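Local coordinates for protein virB8 (Agrobacterium tumefaciens, PDB 2CC3) that is suggested to help direct T-DNA transfer to plant cells as part of a type IV secretion system, at residues A42-V45 with R46-Y49; S14-E17 with Y18-R22. All coordinates share one frame; numbering follows the deposited sequence.

Interaction 1. Residues A42-V45 with R46-Y49; sequences APMV and RQNY
Pro43 and Arg46 meet through their side chains near the start of helix 43-53. This is a local contact between residues three or four apart, over about two turns. Four i to i+4 hydrogen bonds run in series. Arg46 N donates to Ala42 O at 2.9 Å. Asn48 N binds Met44 O at 2.7 Å. Tyr49 N binds Val45 O at 3.0 Å. The bond from Gln47 N to Pro43 O has a similar length, 3.0 Å, but is bent, at 143°.

The side-chain contacts are van der Waals contacts of carbons with polar atoms. Arg46 sends its CG away from its backbone N, and the chain then bends at chi3 (-23°). The bend brings the guanidinium back to the turn before it. There NH2 lies 3.7 Å from Pro43 CD, and Ala42 C sits over one face of the guanidinium. The other end of this group, NH1, makes a weak hydrogen bond to Ser38 O. The Gln47 side chain runs back along the same turn, its CG within 3.2 Å of Pro43 O. Its OE1 ends close to the same oxygen, an acceptor like itself, so the placement of the amide is doubtful. The CB of Asn48 packs at 3.4 Å on Met44 O, the carbonyl that its own N-H binds.

Pro43, Met44, Gln47 and Asn48 are exposed, while Val45 and Tyr49 are buried. Val45 faces strand 130-139 through Val132 and Tyr135, and it also touches helix 6-23. Ala42 joins that strand too, by backbone hydrogen bonding to Val132. Tyr49 packs on Val37 and Ser38 of helix 30-39, and its ring meets that of Phe53 further along its own helix. Helix 43-53 is thus fixed against the end strand of the sheet and two other helices.

Interaction 2. Residues S14-E17 with Y18-R22; sequences SLWE and YVRLR
Trp16 takes Arg20 CB over one face of its indole. This carbon lies 4.0 Å above the ring plane, offset toward the rim. The Arg20 guanidinium plane is turned 49° from the indole, so the two do not stack flat. Val19 CG1 reaches Trp16 CZ3 obliquely at 3.8 Å, an apolar contact. The indole gets there because its CG points away from the backbone N (chi1 170°). His75 meets the same ring edge-to-face. Within 18-22, Arg22 NH1 donates to Tyr18 OH at 3.0 Å. The oxygen lies at the edge of the guanidinium, near its plane, and the bond is bent. Tyr18 OH is also hydrogen-bonded to Ser41 OG, so two partners hold the hydroxyl of this buried tyrosine. The Tyr18 ring in turn meets Tyr135 edge-to-face.

On another side of the helix Glu17 and Leu21 lie side by side and point the same way, with Glu17 OE2 3.7 Å from Leu21 CD1. Regular i to i+4 backbone bonds link the two turns. The shortest is Arg20 N to Trp16 O, 2.7 Å, and Leu21 N to Glu17 O is 2.8 Å.

Helix 6-23 is buried here between several partners. Trp16 and Val19 press on Ile88 of strand 85-96, and Leu21 packs on helix 30-39. Trp16 also touches Leu124 of the second subunit, and Arg20 touches Tyr32 of that subunit, so this turn takes part in the homodimer. A long helix lying across a curved antiparallel sheet is characteristic of the NTF2-like fold of the VirB8 family.

Interaction 2 comes first along the chain, on helix 6-23. Interaction 1 follows on helix 43-53, with helix 30-39 between them. Their centres are about 15 Å apart, yet the two helices touch directly. Val45 CG1 packs at 3.2 Å on Tyr18 OH, and Tyr49 CB lies over Arg22 CZ at 3.5 Å. A weak, probable hydrogen bond joins Asn48 OD1 to Arg22 NH2. Arg22 therefore bridges the two contacts. Both also rest on strand 130-139. Together they join helices 6-23 and 43-53 of this periplasmic domain to each other and to the sheet. Interaction 2 is near the middle of the domain and reaches the second subunit, whereas interaction 1 is more peripheral and is not touched by that subunit.

Interaction 1. Residues A42-V45 with R46-Y49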
ATOM      1  N   ALA A  42     -16.270   3.346  -8.441  1.00 12.78           N
ATOM      2  CA  ALA A  42     -17.377   4.103  -9.008  1.00 10.13           C
ATOM      3  C   ALA A  42     -18.526   4.088  -7.982  1.00 10.46           C
ATOM      4  O   ALA A  42     -18.515   3.256  -7.084  1.00 14.12           O
ATOM      5  CB  ALA A  42     -17.791   3.525 -10.368  1.00  4.48           C
ATOM      6  N   PRO A  43     -19.430   5.093  -8.030  1.00 14.99           N
ATOM      7  CA  PRO A  43     -20.490   5.364  -7.035  1.00 11.27           C
ATOM      8  C   PRO A  43     -21.179   4.187  -6.313  1.00  9.15           C
ATOM      9  O   PRO A  43     -21.251   4.195  -5.092  1.00 13.77           O
ATOM     10  CB  PRO A  43     -21.481   6.218  -7.838  1.00 11.73           C
ATOM     11  CG  PRO A  43     -20.596   7.080  -8.623  1.00 12.09           C
ATOM     12  CD  PRO A  43     -19.402   6.171  -9.046  1.00 14.51           C
ATOM     13  N   MET A  44     -21.666   3.192  -7.019  1.00 11.01           N
ATOM     14  CA  MET A  44     -22.364   2.078  -6.352  1.00 14.05           C
ATOM     15  C   MET A  44     -21.423   1.139  -5.591  1.00 11.07           C
ATOM     16  O   MET A  44     -21.701   0.702  -4.466  1.00 11.13           O
ATOM     17  CB  MET A  44     -23.111   1.270  -7.382  1.00 15.78           C
ATOM     18  CG  MET A  44     -23.720   2.124  -8.438  1.00 15.15           C
ATOM     19  SD  MET A  44     -25.329   1.431  -8.699  1.00 11.53           S
ATOM     20  CE  MET A  44     -26.030   1.716  -7.100  1.00 10.68           C
ATOM     21  N   VAL A  45     -20.304   0.831  -6.228  1.00 12.90           N
ATOM     22  CA  VAL A  45     -19.227   0.078  -5.596  1.00  7.77           C
ATOM     23  C   VAL A  45     -18.795   0.816  -4.328  1.00  8.12           C
ATOM     24  O   VAL A  45     -18.747   0.231  -3.256  1.00  9.91           O
ATOM     25  CB  VAL A  45     -18.084  -0.154  -6.628  1.00  5.89           C
ATOM     26  CG1 VAL A  45     -16.882  -0.890  -6.003  1.00  3.17           C
ATOM     27  CG2 VAL A  45     -18.620  -0.940  -7.743  1.00  2.00           C
ATOM     28  N   ARG A  46     -18.558   2.127  -4.424  1.00 12.57           N
ATOM     29  CA  ARG A  46     -18.176   2.896  -3.243  1.00 12.56           C
ATOM     30  C   ARG A  46     -19.215   2.773  -2.125  1.00 12.38           C
ATOM     31  O   ARG A  46     -18.867   2.644  -0.941  1.00 11.46           O
ATOM     32  CB  ARG A  46     -17.965   4.358  -3.609  1.00 16.34           C
ATOM     33  CG  ARG A  46     -17.224   5.175  -2.562  1.00 18.01           C
ATOM     34  CD  ARG A  46     -17.436   6.690  -2.714  1.00 17.57           C
ATOM     35  NE  ARG A  46     -17.839   7.098  -4.065  1.00 24.07           N
ATOM     36  CZ  ARG A  46     -17.007   7.354  -5.080  1.00 24.20           C
ATOM     37  NH1 ARG A  46     -15.687   7.243  -4.944  1.00 27.95           N
ATOM     38  NH2 ARG A  46     -17.497   7.725  -6.244  1.00 20.52           N
ATOM     39  N   GLN A  47     -20.486   2.800  -2.504  1.00 12.68           N
ATOM     40  CA  GLN A  47     -21.566   2.773  -1.536  1.00 13.65           C
ATOM     41  C   GLN A  47     -21.762   1.396  -0.925  1.00 11.22           C
ATOM     42  O   GLN A  47     -21.963   1.293   0.276  1.00 15.58           O
ATOM     43  CB  GLN A  47     -22.849   3.304  -2.165  1.00 19.00           C
ATOM     44  CG  GLN A  47     -22.770   4.793  -2.391  1.00 19.45           C
ATOM     45  CD  GLN A  47     -23.649   5.249  -3.520  1.00 22.69           C
ATOM     46  OE1 GLN A  47     -23.916   4.506  -4.465  1.00 21.50           O
ATOM     47  NE2 GLN A  47     -24.093   6.497  -3.444  1.00 25.22           N
ATOM     48  N   ASN A  48     -21.693   0.347  -1.740  1.00 11.89           N
ATOM     49  CA  ASN A  48     -21.683  -1.028  -1.220  1.00 12.18           C
ATOM     50  C   ASN A  48     -20.566  -1.229  -0.192  1.00 11.21           C
ATOM     51  O   ASN A  48     -20.790  -1.747   0.899  1.00 11.31           O
ATOM     52  CB  ASN A  48     -21.549  -2.018  -2.374  1.00 17.36           C
ATOM     53  CG  ASN A  48     -21.575  -3.487  -1.923  1.00 20.65           C
ATOM     54  OD1 ASN A  48     -20.623  -4.241  -2.170  1.00 20.09           O
ATOM     55  ND2 ASN A  48     -22.664  -3.894  -1.284  1.00 23.50           N
ATOM     56  N   TYR A  49     -19.361  -0.785  -0.521  1.00 11.52           N
ATOM     57  CA  TYR A  49     -18.241  -0.968   0.396  1.00  8.78           C
ATOM     58  C   TYR A  49     -18.426  -0.189   1.697  1.00  8.56           C
ATOM     59  O   TYR A  49     -18.206  -0.730   2.803  1.00  7.55           O
ATOM     60  CB  TYR A  49     -16.915  -0.565  -0.278  1.00 12.85           C
ATOM     61  CG  TYR A  49     -15.751  -0.398   0.700  1.00 10.13           C
ATOM     62  CD1 TYR A  49     -15.184  -1.519   1.340  1.00  5.60           C
ATOM     63  CD2 TYR A  49     -15.216   0.880   0.972  1.00 11.21           C
ATOM     64  CE1 TYR A  49     -14.122  -1.388   2.243  1.00  9.28           C
ATOM     65  CE2 TYR A  49     -14.139   1.035   1.875  1.00  8.77           C
ATOM     66  CZ  TYR A  49     -13.603  -0.109   2.501  1.00 10.85           C
ATOM     67  OH  TYR A  49     -12.560   0.013   3.379  1.00 11.86           O
TER

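Interaction 2. Residues S14-E17 with Y18-R22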
ATOM      1  N   SER A  14      -2.767  -2.843  -9.356  1.00  2.89           N
ATOM      2  CA  SER A  14      -3.751  -1.893  -8.728  1.00  6.10           C
ATOM      3  C   SER A  14      -5.016  -2.658  -8.249  1.00  3.72           C
ATOM      4  O   SER A  14      -5.599  -2.337  -7.208  1.00  4.18           O
ATOM      5  CB  SER A  14      -4.170  -0.728  -9.653  1.00  8.91           C
ATOM      6  OG  SER A  14      -3.100  -0.054 -10.317  1.00  4.25           O
ATOM      7  N   LEU A  15      -5.416  -3.667  -9.022  1.00  2.51           N
ATOM      8  CA  LEU A  15      -6.615  -4.456  -8.723  1.00  2.24           C
ATOM      9  C   LEU A  15      -6.413  -5.337  -7.523  1.00  2.77           C
ATOM     10  O   LEU A  15      -7.316  -5.469  -6.684  1.00  5.56           O
ATOM     11  CB  LEU A  15      -7.072  -5.256  -9.950  1.00  6.10           C
ATOM     12  CG  LEU A  15      -7.640  -4.433 -11.116  1.00  6.27           C
ATOM     13  CD1 LEU A  15      -7.716  -5.269 -12.389  1.00  6.42           C
ATOM     14  CD2 LEU A  15      -9.001  -3.851 -10.787  1.00  9.05           C
ATOM     15  N   TRP A  16      -5.193  -5.865  -7.390  1.00  5.68           N
ATOM     16  CA  TRP A  16      -4.799  -6.646  -6.206  1.00  2.00           C
ATOM     17  C   TRP A  16      -4.684  -5.809  -4.980  1.00  2.03           C
ATOM     18  O   TRP A  16      -5.094  -6.206  -3.878  1.00  3.77           O
ATOM     19  CB  TRP A  16      -3.484  -7.397  -6.427  1.00  2.00           C
ATOM     20  CG  TRP A  16      -3.003  -7.958  -5.142  1.00  2.00           C
ATOM     21  CD1 TRP A  16      -1.865  -7.596  -4.468  1.00  5.91           C
ATOM     22  CD2 TRP A  16      -3.662  -8.917  -4.322  1.00  3.51           C
ATOM     23  NE1 TRP A  16      -1.772  -8.280  -3.291  1.00  3.00           N
ATOM     24  CE2 TRP A  16      -2.861  -9.103  -3.172  1.00  7.82           C
ATOM     25  CE3 TRP A  16      -4.857  -9.646  -4.440  1.00  6.60           C
ATOM     26  CZ2 TRP A  16      -3.212  -9.995  -2.146  1.00  3.25           C
ATOM     27  CZ3 TRP A  16      -5.206 -10.522  -3.417  1.00  5.35           C
ATOM     28  CH2 TRP A  16      -4.395 -10.682  -2.293  1.00  4.61           C
ATOM     29  N   GLU A  17      -4.077  -4.641  -5.133  1.00  6.38           N
ATOM     30  CA  GLU A  17      -4.050  -3.681  -4.027  1.00  5.23           C
ATOM     31  C   GLU A  17      -5.493  -3.319  -3.612  1.00  2.00           C
ATOM     32  O   GLU A  17      -5.812  -3.250  -2.421  1.00  2.00           O
ATOM     33  CB  GLU A  17      -3.247  -2.454  -4.423  1.00  3.66           C
ATOM     34  CG  GLU A  17      -3.180  -1.392  -3.358  1.00 10.56           C
ATOM     35  CD  GLU A  17      -2.750  -0.055  -3.913  1.00 18.42           C
ATOM     36  OE1 GLU A  17      -2.401   0.042  -5.134  1.00 20.27           O
ATOM     37  OE2 GLU A  17      -2.784   0.910  -3.122  1.00 21.68           O
ATOM     38  N   TYR A  18      -6.366  -3.124  -4.598  1.00  5.10           N
ATOM     39  CA  TYR A  18      -7.802  -2.940  -4.323  1.00  3.54           C
ATOM     40  C   TYR A  18      -8.344  -4.067  -3.485  1.00  4.50           C
ATOM     41  O   TYR A  18      -8.863  -3.860  -2.361  1.00  4.05           O
ATOM     42  CB  TYR A  18      -8.639  -2.782  -5.601  1.00  6.65           C
ATOM     43  CG  TYR A  18     -10.100  -2.407  -5.321  1.00  6.44           C
ATOM     44  CD1 TYR A  18     -10.474  -1.067  -5.155  1.00  6.06           C
ATOM     45  CD2 TYR A  18     -11.098  -3.397  -5.231  1.00  5.36           C
ATOM     46  CE1 TYR A  18     -11.805  -0.717  -4.902  1.00  7.27           C
ATOM     47  CE2 TYR A  18     -12.409  -3.079  -4.969  1.00  2.00           C
ATOM     48  CZ  TYR A  18     -12.771  -1.737  -4.803  1.00  6.27           C
ATOM     49  OH  TYR A  18     -14.078  -1.406  -4.532  1.00  2.68           O
ATOM     50  N   VAL A  19      -8.222  -5.279  -4.001  1.00  6.49           N
ATOM     51  CA  VAL A  19      -8.661  -6.448  -3.226  1.00  4.99           C
ATOM     52  C   VAL A  19      -8.051  -6.458  -1.835  1.00  5.79           C
ATOM     53  O   VAL A  19      -8.769  -6.550  -0.822  1.00  7.71           O
ATOM     54  CB  VAL A  19      -8.290  -7.774  -3.944  1.00  8.08           C
ATOM     55  CG1 VAL A  19      -8.698  -8.998  -3.103  1.00  6.13           C
ATOM     56  CG2 VAL A  19      -8.931  -7.808  -5.280  1.00  2.00           C
ATOM     57  N   ARG A  20      -6.723  -6.340  -1.768  1.00  4.27           N
ATOM     58  CA  ARG A  20      -6.068  -6.463  -0.489  1.00  5.37           C
ATOM     59  C   ARG A  20      -6.609  -5.414   0.490  1.00  4.38           C
ATOM     60  O   ARG A  20      -6.929  -5.738   1.638  1.00  3.82           O
ATOM     61  CB  ARG A  20      -4.547  -6.338  -0.668  1.00  4.50           C
ATOM     62  CG  ARG A  20      -3.715  -6.519   0.573  1.00  6.37           C
ATOM     63  CD  ARG A  20      -2.223  -6.107   0.336  1.00 12.18           C
ATOM     64  NE  ARG A  20      -2.024  -4.647   0.213  1.00 17.83           N
ATOM     65  CZ  ARG A  20      -1.757  -3.799   1.223  1.00 18.35           C
ATOM     66  NH1 ARG A  20      -1.629  -4.208   2.495  1.00 17.20           N
ATOM     67  NH2 ARG A  20      -1.600  -2.510   0.957  1.00 19.11           N
ATOM     68  N   LEU A  21      -6.659  -4.147   0.060  1.00  4.31           N
ATOM     69  CA  LEU A  21      -7.113  -3.059   0.946  1.00  8.25           C
ATOM     70  C   LEU A  21      -8.580  -3.239   1.363  1.00  8.07           C
ATOM     71  O   LEU A  21      -8.967  -2.934   2.484  1.00  7.96           O
ATOM     72  CB  LEU A  21      -6.898  -1.671   0.298  1.00  9.08           C
ATOM     73  CG  LEU A  21      -5.485  -1.064   0.206  1.00 11.86           C
ATOM     74  CD1 LEU A  21      -5.495   0.065  -0.778  1.00 14.33           C
ATOM     75  CD2 LEU A  21      -4.897  -0.557   1.527  1.00 12.23           C
ATOM     76  N   ARG A  22      -9.393  -3.761   0.456  1.00  9.04           N
ATOM     77  CA  ARG A  22     -10.814  -3.916   0.725  1.00  3.91           C
ATOM     78  C   ARG A  22     -11.121  -5.126   1.619  1.00  5.34           C
ATOM     79  O   ARG A  22     -12.040  -5.057   2.448  1.00  5.26           O
ATOM     80  CB  ARG A  22     -11.600  -3.928  -0.592  1.00  3.28           C
ATOM     81  CG  ARG A  22     -13.067  -4.227  -0.395  1.00 10.41           C
ATOM     82  CD  ARG A  22     -13.948  -3.845  -1.567  1.00  6.34           C
ATOM     83  NE  ARG A  22     -15.353  -4.068  -1.190  1.00  8.74           N
ATOM     84  CZ  ARG A  22     -16.383  -3.669  -1.916  1.00  5.35           C
ATOM     85  NH1 ARG A  22     -16.181  -3.013  -3.048  1.00  8.89           N
ATOM     86  NH2 ARG A  22     -17.608  -3.909  -1.507  1.00 13.09           N
TER